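PDB 4LXR: protein toll from Drosophila melanogaster, which acts as the cell-surface receptor for cleaved Spätzle C-106, switching on Toll signalling in antifungal immunity and in setting dorsal-ventral polarity of the embryo. Local coordinates for residues 73-78 with 101-106; 279-284 with 302-307; 446-451 with 467-472; 678-683 with 704-709. All blocks are in the same frame, centred on the assembly; numbering follows the deposited sequence.

Contact 1. Residues 73-78 with 101-106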
# COMPACT_ATOMS: atom_id res chain seq x y z
N ASP A 73 29.02 26.82 11.78
CA ASP A 73 28.28 26.37 12.97
C ASP A 73 28.77 25.03 13.52
O ASP A 73 28.99 24.86 14.72
CB ASP A 73 26.77 26.32 12.67
CG ASP A 73 25.98 25.50 13.69
OD1 ASP A 73 25.85 25.93 14.86
OD2 ASP A 73 25.45 24.43 13.31
N ARG A 74 28.96 24.08 12.62
CA ARG A 74 29.25 22.71 12.98
C ARG A 74 30.53 22.21 12.29
O ARG A 74 30.69 22.37 11.07
CB ARG A 74 28.05 21.83 12.62
CG ARG A 74 28.18 20.39 13.06
CD ARG A 74 26.88 19.60 12.85
NE ARG A 74 26.71 19.19 11.46
CZ ARG A 74 25.76 19.64 10.65
NH1 ARG A 74 25.70 19.21 9.40
NH2 ARG A 74 24.87 20.53 11.10
N VAL A 75 31.45 21.64 13.06
CA VAL A 75 32.58 20.93 12.47
C VAL A 75 32.42 19.47 12.79
O VAL A 75 32.27 19.10 13.96
CB VAL A 75 33.93 21.37 13.02
CG1 VAL A 75 35.06 20.51 12.43
CG2 VAL A 75 34.17 22.82 12.72
N GLN A 76 32.42 18.63 11.76
CA GLN A 76 32.30 17.20 11.97
C GLN A 76 33.53 16.52 11.40
O GLN A 76 33.80 16.64 10.21
CB GLN A 76 31.04 16.66 11.30
CG GLN A 76 30.83 15.17 11.49
CD GLN A 76 29.53 14.67 10.88
OE1 GLN A 76 29.42 14.48 9.67
NE2 GLN A 76 28.54 14.46 11.72
N MET A 77 34.25 15.79 12.25
CA MET A 77 35.48 15.12 11.84
C MET A 77 35.24 13.62 11.96
O MET A 77 34.81 13.15 13.00
CB MET A 77 36.67 15.55 12.72
CG MET A 77 37.08 17.02 12.54
SD MET A 77 38.41 17.56 13.64
CE MET A 77 39.82 16.93 12.72
N ARG A 78 35.53 12.88 10.89
CA ARG A 78 35.22 11.46 10.85
C ARG A 78 36.44 10.64 10.45
O ARG A 78 37.07 10.90 9.41
CB ARG A 78 34.08 11.19 9.85
CG ARG A 78 32.72 11.64 10.35
CD ARG A 78 31.61 11.46 9.30
NE ARG A 78 31.29 10.06 9.02
CZ ARG A 78 30.54 9.66 8.00
NH1 ARG A 78 30.02 10.56 7.16
NH2 ARG A 78 30.29 8.37 7.81
N THR A 101 30.31 26.20 16.85
CA THR A 101 29.40 26.01 17.97
C THR A 101 29.42 24.54 18.41
O THR A 101 29.18 24.18 19.57
CB THR A 101 27.96 26.40 17.49
OG1 THR A 101 27.77 27.80 17.67
CG2 THR A 101 26.87 25.64 18.25
N THR A 102 29.73 23.68 17.44
CA THR A 102 29.58 22.25 17.57
C THR A 102 30.82 21.59 17.00
O THR A 102 31.24 21.90 15.89
CB THR A 102 28.33 21.76 16.80
OG1 THR A 102 27.16 22.25 17.45
CG2 THR A 102 28.25 20.24 16.74
N LEU A 103 31.42 20.70 17.79
CA LEU A 103 32.49 19.83 17.30
C LEU A 103 32.06 18.39 17.49
O LEU A 103 31.73 17.98 18.62
CB LEU A 103 33.81 20.07 18.04
CG LEU A 103 34.96 19.11 17.67
CD1 LEU A 103 35.37 19.22 16.18
CD2 LEU A 103 36.21 19.30 18.59
N ILE A 104 32.07 17.63 16.40
CA ILE A 104 31.82 16.19 16.40
C ILE A 104 33.12 15.50 15.99
O ILE A 104 33.77 15.90 15.02
CB ILE A 104 30.69 15.85 15.42
CG1 ILE A 104 29.35 16.37 15.97
CG2 ILE A 104 30.63 14.34 15.10
CD1 ILE A 104 28.38 16.71 14.92
N PHE A 105 33.54 14.51 16.75
CA PHE A 105 34.76 13.78 16.44
C PHE A 105 34.44 12.31 16.56
O PHE A 105 34.38 11.76 17.66
CB PHE A 105 35.91 14.17 17.39
CG PHE A 105 37.29 13.74 16.89
CD1 PHE A 105 37.73 12.42 17.06
CD2 PHE A 105 38.13 14.65 16.27
CE1 PHE A 105 38.98 12.04 16.62
CE2 PHE A 105 39.39 14.27 15.81
CZ PHE A 105 39.82 12.97 15.98
N GLU A 106 34.21 11.68 15.41
CA GLU A 106 33.81 10.29 15.32
C GLU A 106 34.88 9.50 14.58
O GLU A 106 35.06 9.70 13.38
CB GLU A 106 32.48 10.21 14.58
CG GLU A 106 31.95 8.83 14.33
CD GLU A 106 30.67 8.88 13.49
OE1 GLU A 106 30.75 8.63 12.28
OE2 GLU A 106 29.60 9.19 14.05
O HOH W 1 25.46 22.03 15.04
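R74 and T102 stand side by side on adjacent parallel strands, 74-78 and 102-106, near the N-terminal end of the leucine-rich-repeat solenoid of the Toll ectodomain. The two strands run 7° apart, and one rung of their ladder, V75 N to T102 O, is 2.8 Å long and almost straight. R74, Q76, R78, T102, I104 and E106 share the face that meets Spätzle C-106. R74 rises from it with CG anti to the backbone N (chi1 -175°). Its CG rests 3.7 Å from T102 CG2 and its CD 3.9 Å from I104 CD1; then the chain bends at chi3, and NE makes a long, weak ion pair with D5 of the Spätzle chain. An alanine here would be likely to uncover the T102 and I104 methyls and to leave D5 of the Spätzle chain without this weak charge partner. R78 and E106 run alongside each other, their guanidinium and carboxylate planes 79° apart. Their salt bridge, R78 NE to E106 OE1, is long at 3.6 Å; R78 also bonds E48 of the Spätzle chain, and E106 bonds R129. On the buried face M77 SD lies obliquely beside the F105 ring, 3.9 Å from CD2, a Met-aromatic contact. D73 OD1 takes a hydrogen bond from G3 N of the Spätzle chain, while a water accepts one from T102 OG1 and donates one to D73 OD2, 3.0 Å from each.

Contact 2. Residues 279-284 with 302-307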
# COMPACT_ATOMS: atom_id res chain seq x y z
N PRO A 279 7.76 -11.50 29.44
CA PRO A 279 6.36 -11.17 29.73
C PRO A 279 6.20 -10.39 31.04
O PRO A 279 6.72 -10.77 32.08
CB PRO A 279 5.69 -12.55 29.86
CG PRO A 279 6.54 -13.45 29.02
CD PRO A 279 7.95 -12.94 29.18
N LEU A 280 5.47 -9.29 30.95
CA LEU A 280 5.07 -8.52 32.12
C LEU A 280 3.55 -8.65 32.20
O LEU A 280 2.83 -8.04 31.42
CB LEU A 280 5.50 -7.05 31.94
CG LEU A 280 4.96 -5.99 32.90
CD1 LEU A 280 5.38 -6.32 34.31
CD2 LEU A 280 5.46 -4.61 32.50
N ALA A 281 3.08 -9.45 33.15
CA ALA A 281 1.69 -9.89 33.17
C ALA A 281 0.69 -8.76 33.33
O ALA A 281 -0.34 -8.73 32.65
CB ALA A 281 1.48 -10.94 34.24
N THR A 282 0.99 -7.82 34.22
CA THR A 282 0.12 -6.68 34.46
C THR A 282 0.91 -5.50 35.03
O THR A 282 2.10 -5.59 35.26
CB THR A 282 -0.99 -7.03 35.47
OG1 THR A 282 -2.01 -6.02 35.41
CG2 THR A 282 -0.40 -7.11 36.92
N LEU A 283 0.22 -4.38 35.23
CA LEU A 283 0.80 -3.21 35.87
C LEU A 283 0.13 -3.02 37.23
O LEU A 283 -1.06 -3.34 37.40
CB LEU A 283 0.62 -1.98 34.98
CG LEU A 283 1.25 -2.11 33.58
CD1 LEU A 283 0.76 -0.98 32.65
CD2 LEU A 283 2.77 -2.09 33.71
N PRO A 284 0.89 -2.52 38.22
CA PRO A 284 0.35 -2.31 39.57
C PRO A 284 -0.82 -1.33 39.61
O PRO A 284 -0.99 -0.50 38.71
CB PRO A 284 1.55 -1.75 40.35
CG PRO A 284 2.46 -1.20 39.29
CD PRO A 284 2.30 -2.12 38.12
N GLU A 302 3.72 -7.62 26.62
CA GLU A 302 2.94 -8.87 26.74
C GLU A 302 1.93 -8.79 27.89
O GLU A 302 1.70 -9.77 28.59
CB GLU A 302 3.83 -10.09 26.94
CG GLU A 302 5.18 -10.04 26.29
CD GLU A 302 5.10 -10.32 24.83
OE1 GLU A 302 5.17 -9.35 24.04
OE2 GLU A 302 4.98 -11.51 24.49
N LEU A 303 1.34 -7.62 28.09
CA LEU A 303 0.45 -7.41 29.21
C LEU A 303 -0.77 -8.31 29.04
O LEU A 303 -1.35 -8.39 27.95
CB LEU A 303 0.05 -5.93 29.30
CG LEU A 303 1.16 -4.95 29.68
CD1 LEU A 303 0.83 -3.51 29.25
CD2 LEU A 303 1.48 -5.03 31.19
N GLN A 304 -1.13 -9.00 30.12
CA GLN A 304 -2.23 -9.96 30.09
C GLN A 304 -3.55 -9.33 30.54
O GLN A 304 -4.62 -9.72 30.07
CB GLN A 304 -1.91 -11.20 30.94
CG GLN A 304 -1.10 -12.25 30.20
CD GLN A 304 -0.62 -13.35 31.11
OE1 GLN A 304 0.58 -13.50 31.33
NE2 GLN A 304 -1.56 -14.15 31.64
N SER A 305 -3.45 -8.36 31.44
CA SER A 305 -4.61 -7.63 31.93
C SER A 305 -4.18 -6.32 32.60
O SER A 305 -3.01 -6.15 32.97
CB SER A 305 -5.41 -8.49 32.92
OG SER A 305 -4.64 -8.81 34.05
N LEU A 306 -5.13 -5.39 32.73
CA LEU A 306 -4.88 -4.11 33.37
C LEU A 306 -5.88 -3.90 34.52
O LEU A 306 -7.02 -4.35 34.45
CB LEU A 306 -5.02 -2.97 32.36
CG LEU A 306 -4.13 -3.04 31.13
CD1 LEU A 306 -4.48 -1.92 30.14
CD2 LEU A 306 -2.65 -3.00 31.51
N PRO A 307 -5.45 -3.20 35.58
CA PRO A 307 -6.38 -2.89 36.66
C PRO A 307 -7.21 -1.67 36.28
O PRO A 307 -6.67 -0.73 35.67
CB PRO A 307 -5.45 -2.54 37.84
CG PRO A 307 -4.23 -1.94 37.16
CD PRO A 307 -4.08 -2.72 35.86
O HOH W 2 -2.79 -10.33 34.43
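L280 and L303 lie side by side and point the same way, as equivalent leucines of two successive leucine-rich repeats, LRR 6 and LRR 7. Both segments are irregular chain on the way out from the concave strands, and they run nearly in step, their end-to-end directions 17° apart. L303 carries most of the apolar contact. Its CG is anti to the carbonyl carbon (chi1 -68°), which sends CD2 back to the preceding coil, where it sits 3.3 Å from L280 O and 3.8 Å from L283 CG. L283 crosses L303 at about a right angle, closing over that same methyl from another direction. It then runs alongside L306, with L283 CD1 4.1 Å from L306 CD2, so the leucines of both coils feed one continuous buried layer.

Polar bonds hold the outer edge. A281 O takes Q304 N at 2.7 Å, with the S305 N-H as a second, weak donor. L303 N-H goes on to N325 OD1 of the following repeat, a step of the asparagine ladder that runs through such solenoids. T282 has OG1 anti to its backbone N, facing the next coil, while P307 turns its ring toward L283 O, with CD 3.4 Å from that oxygen. The T282 hydroxyl donates to S305 O at 2.6 Å, approaching from above the carbonyl plane, 46° out of it.

Contact 3. Residues 446-451 with 467-472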
# COMPACT_ATOMS: atom_id res chain seq x y z
N HIS A 446 -24.18 9.39 6.61
CA HIS A 446 -24.26 10.05 5.32
C HIS A 446 -22.94 10.74 4.96
O HIS A 446 -22.61 10.87 3.79
CB HIS A 446 -25.44 11.05 5.27
CG HIS A 446 -25.44 12.04 6.40
ND1 HIS A 446 -26.38 12.03 7.40
CD2 HIS A 446 -24.60 13.07 6.68
CE1 HIS A 446 -26.13 13.01 8.25
NE2 HIS A 446 -25.05 13.65 7.84
N GLY A 447 -22.18 11.14 5.98
CA GLY A 447 -20.92 11.81 5.73
C GLY A 447 -19.72 10.90 5.50
O GLY A 447 -18.60 11.39 5.28
N LEU A 448 -19.93 9.58 5.54
CA LEU A 448 -18.83 8.61 5.44
C LEU A 448 -17.99 8.74 4.16
O LEU A 448 -18.53 8.93 3.06
CB LEU A 448 -19.35 7.18 5.58
CG LEU A 448 -18.32 6.09 5.96
CD1 LEU A 448 -17.79 6.31 7.38
CD2 LEU A 448 -18.92 4.70 5.84
N LEU A 449 -16.67 8.63 4.30
CA LEU A 449 -15.73 8.79 3.19
C LEU A 449 -15.12 7.46 2.75
O LEU A 449 -14.99 7.18 1.56
CB LEU A 449 -14.61 9.79 3.57
CG LEU A 449 -15.07 11.22 3.90
CD1 LEU A 449 -13.92 12.15 4.25
CD2 LEU A 449 -15.91 11.81 2.76
N THR A 450 -14.70 6.65 3.71
CA THR A 450 -14.13 5.35 3.42
C THR A 450 -14.97 4.27 4.08
O THR A 450 -15.19 4.28 5.29
CB THR A 450 -12.71 5.22 3.98
OG1 THR A 450 -11.87 6.25 3.46
CG2 THR A 450 -12.12 3.85 3.63
N LEU A 451 -15.43 3.34 3.26
CA LEU A 451 -16.05 2.13 3.77
C LEU A 451 -15.30 0.95 3.19
O LEU A 451 -15.47 0.59 2.02
CB LEU A 451 -17.54 2.07 3.38
CG LEU A 451 -18.30 0.84 3.87
CD1 LEU A 451 -18.06 0.59 5.37
CD2 LEU A 451 -19.80 0.98 3.57
N ASN A 467 -27.18 5.74 -2.25
CA ASN A 467 -28.09 6.88 -2.24
C ASN A 467 -28.00 7.78 -1.01
O ASN A 467 -28.49 8.91 -1.04
CB ASN A 467 -29.53 6.39 -2.42
CG ASN A 467 -29.73 5.67 -3.73
OD1 ASN A 467 -29.30 6.14 -4.79
ND2 ASN A 467 -30.38 4.51 -3.67
N THR A 468 -27.37 7.30 0.05
CA THR A 468 -27.31 8.07 1.28
C THR A 468 -25.91 8.63 1.49
O THR A 468 -25.74 9.73 1.99
CB THR A 468 -27.74 7.23 2.50
OG1 THR A 468 -29.04 6.66 2.26
CG2 THR A 468 -27.81 8.08 3.76
N MET A 469 -24.89 7.87 1.10
CA MET A 469 -23.51 8.31 1.27
C MET A 469 -23.07 9.11 0.07
O MET A 469 -22.42 8.58 -0.85
CB MET A 469 -22.60 7.11 1.49
CG MET A 469 -23.00 6.30 2.69
SD MET A 469 -21.96 4.86 2.93
CE MET A 469 -22.70 4.17 4.42
N LEU A 470 -23.40 10.40 0.08
CA LEU A 470 -23.19 11.24 -1.09
C LEU A 470 -21.75 11.76 -1.15
O LEU A 470 -21.35 12.37 -2.14
CB LEU A 470 -24.18 12.40 -1.08
CG LEU A 470 -25.44 12.22 -1.93
CD1 LEU A 470 -25.90 10.78 -1.97
CD2 LEU A 470 -26.55 13.12 -1.40
N GLN A 471 -20.99 11.49 -0.10
CA GLN A 471 -19.60 11.94 -0.03
C GLN A 471 -18.60 10.78 -0.12
O GLN A 471 -17.39 10.99 -0.06
CB GLN A 471 -19.36 12.76 1.25
CG GLN A 471 -20.22 14.02 1.37
CD GLN A 471 -19.75 15.13 0.46
OE1 GLN A 471 -18.58 15.50 0.46
NE2 GLN A 471 -20.67 15.66 -0.34
N LEU A 472 -19.11 9.56 -0.28
CA LEU A 472 -18.26 8.36 -0.27
C LEU A 472 -17.15 8.43 -1.32
O LEU A 472 -17.41 8.69 -2.49
CB LEU A 472 -19.11 7.09 -0.46
CG LEU A 472 -18.52 5.78 0.04
CD1 LEU A 472 -18.31 5.82 1.55
CD2 LEU A 472 -19.40 4.60 -0.34
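L448 O is wrapped by L472 of the next coil: L472 CA brings a C-H contact at 3.4 Å, and L472 CD1 lies 3.5 Å away. L472 N is about as near to L448 O, but its angle is too poor for a hydrogen bond, and none joins the two segments. The reverse happens at Q471 O, on the other segment: L449 CD2 lies 3.3 Å from it, and N496 ND2 gives it a hydrogen bond, while L449 and Q471 run alongside each other.

L448 and L472 hold almost the same shape, each with CG anti to the backbone N (chi1 -160° and -157°), as befits matching positions in successive repeats. M469 fills in beside them. Extended beyond CG, its chain carries the terminal methyl CE inward to 4.1 Å from L448 CD2 and 4.4 Å from L451 CD2; F442 and W465 pack against M469 and L451 respectively. The backbone here doubles back tightly. M469 is the centre of an inverse gamma turn, with a weak bond from L470 N to T468 O of 3.1 Å, and it also opens the type I beta turn that ends at L472. At the outer end H446 CB lies 3.5 Å from T468 O, while the imidazole leads away from the neighbouring coil.

This is the stacking of one leucine-rich repeat on the next, LRR 13 on LRR 14, where the chain leaving helix 463-467 returns toward the concave strand 474-476.

Contact 4. Residues 678-683 with 704-709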
# COMPACT_ATOMS: atom_id res chain seq x y z
N THR A 678 -34.24 -34.40 -54.41
CA THR A 678 -34.47 -34.57 -55.84
C THR A 678 -35.45 -33.55 -56.44
O THR A 678 -35.52 -33.39 -57.65
CB THR A 678 -34.92 -36.00 -56.19
OG1 THR A 678 -36.06 -36.37 -55.40
CG2 THR A 678 -33.78 -36.99 -55.93
N SER A 679 -36.19 -32.85 -55.59
CA SER A 679 -37.14 -31.85 -56.06
C SER A 679 -37.51 -30.87 -54.96
O SER A 679 -37.48 -31.21 -53.78
CB SER A 679 -38.40 -32.51 -56.63
OG SER A 679 -38.95 -33.42 -55.69
N ILE A 680 -37.83 -29.64 -55.35
CA ILE A 680 -38.23 -28.62 -54.39
C ILE A 680 -39.58 -28.04 -54.77
O ILE A 680 -39.73 -27.45 -55.84
CB ILE A 680 -37.24 -27.46 -54.33
CG1 ILE A 680 -35.82 -27.95 -54.02
CG2 ILE A 680 -37.69 -26.44 -53.29
CD1 ILE A 680 -35.63 -28.46 -52.60
N ASP A 681 -40.55 -28.17 -53.88
CA ASP A 681 -41.83 -27.50 -54.10
C ASP A 681 -41.84 -26.21 -53.30
O ASP A 681 -41.33 -26.16 -52.18
CB ASP A 681 -42.99 -28.40 -53.67
CG ASP A 681 -44.27 -28.07 -54.41
OD1 ASP A 681 -44.92 -27.06 -54.07
OD2 ASP A 681 -44.63 -28.82 -55.34
N VAL A 682 -42.44 -25.18 -53.88
CA VAL A 682 -42.58 -23.90 -53.20
C VAL A 682 -43.37 -24.02 -51.88
O VAL A 682 -43.18 -23.24 -50.96
CB VAL A 682 -43.24 -22.85 -54.13
CG1 VAL A 682 -44.67 -23.29 -54.48
CG2 VAL A 682 -43.23 -21.46 -53.50
N ASP A 683 -44.25 -25.02 -51.78
CA ASP A 683 -45.01 -25.21 -50.54
C ASP A 683 -44.22 -25.99 -49.49
O ASP A 683 -44.74 -26.33 -48.43
CB ASP A 683 -46.41 -25.80 -50.79
CG ASP A 683 -46.37 -27.17 -51.46
OD1 ASP A 683 -45.59 -28.05 -51.03
OD2 ASP A 683 -47.13 -27.37 -52.43
N ALA A 704 -40.67 -22.84 -62.05
CA ALA A 704 -40.77 -21.38 -62.12
C ALA A 704 -41.46 -20.79 -60.87
O ALA A 704 -41.25 -19.63 -60.53
CB ALA A 704 -41.49 -20.96 -63.40
N THR A 705 -42.26 -21.60 -60.19
CA THR A 705 -42.87 -21.18 -58.94
C THR A 705 -41.83 -21.01 -57.81
O THR A 705 -41.95 -20.11 -56.97
CB THR A 705 -44.00 -22.13 -58.50
OG1 THR A 705 -44.58 -21.64 -57.29
CG2 THR A 705 -43.48 -23.53 -58.28
N VAL A 706 -40.81 -21.85 -57.81
CA VAL A 706 -39.74 -21.74 -56.84
C VAL A 706 -38.87 -20.53 -57.16
O VAL A 706 -38.42 -19.82 -56.26
CB VAL A 706 -38.88 -23.01 -56.78
CG1 VAL A 706 -37.62 -22.76 -55.96
CG2 VAL A 706 -39.68 -24.14 -56.19
N LEU A 707 -38.66 -20.29 -58.45
CA LEU A 707 -37.85 -19.16 -58.89
C LEU A 707 -38.53 -17.84 -58.54
O LEU A 707 -37.86 -16.87 -58.19
CB LEU A 707 -37.56 -19.24 -60.40
CG LEU A 707 -36.88 -20.54 -60.85
CD1 LEU A 707 -36.73 -20.59 -62.36
CD2 LEU A 707 -35.52 -20.71 -60.16
N GLY A 708 -39.86 -17.82 -58.62
CA GLY A 708 -40.62 -16.63 -58.25
C GLY A 708 -40.46 -16.31 -56.77
O GLY A 708 -40.27 -15.16 -56.39
N PHE A 709 -40.53 -17.36 -55.95
CA PHE A 709 -40.31 -17.26 -54.50
C PHE A 709 -38.93 -16.69 -54.19
O PHE A 709 -38.78 -15.83 -53.31
CB PHE A 709 -40.47 -18.66 -53.91
CG PHE A 709 -40.25 -18.74 -52.42
CD1 PHE A 709 -38.96 -18.83 -51.89
CD2 PHE A 709 -41.33 -18.77 -51.54
CE1 PHE A 709 -38.75 -18.92 -50.52
CE2 PHE A 709 -41.13 -18.86 -50.17
CZ PHE A 709 -39.84 -18.94 -49.66
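V682 points its side chain at the first turn of helix 704-710. Its CB is already close, 3.6 Å from T705 OG1 and 4.3 Å from V706 CG2. CG1 sits between the backbone N and the carbonyl carbon (chi1 64°), which turns it to T705: OG1 is 3.3 Å away, and the two side chains cross at about a right angle. The other branch, CG2, meets F709 obliquely, 3.8 Å from CD2, and also lies against T705 O. Replacing V682 with an alanine would remove both methyls and is likely to open a gap between T705 and the F709 ring, which also has R717 as a cation-pi partner.

Beside this valine, V706 CG2 presses on I680 O at 3.3 Å, and no hydrogen bond links the segments. Within the loop D681 OD1 accepts from D683 N at 3.1 Å, using the lone pair away from its other oxygen. That Asx turn spans V682, at the start of the 3-10 segment. A helix laid against the preceding loop in this way joins LRR 17 to LRR 18 in the C-terminal leucine-rich-repeat solenoid of the ectodomain.

In the fold
The four contacts follow one another in series, each closing before the next opens, and together they sample the length of the Toll ectodomain. Contact 1 lies near the N-terminal end, on the run of parallel strands that contact 3 also reaches; their centres are about 55 Å apart. Contact 2 falls between them along the chain, its centre about 45 Å from that of contact 1 and 40 Å from that of contact 3, in irregular parts of the repeats. Contact 4 belongs to a separate, later strand array, its centre about 110 Å from that of contact 1. Each joins successive coils, so the long receptor is built from local stacking, and of the four contacts only contact 1 touches Spätzle.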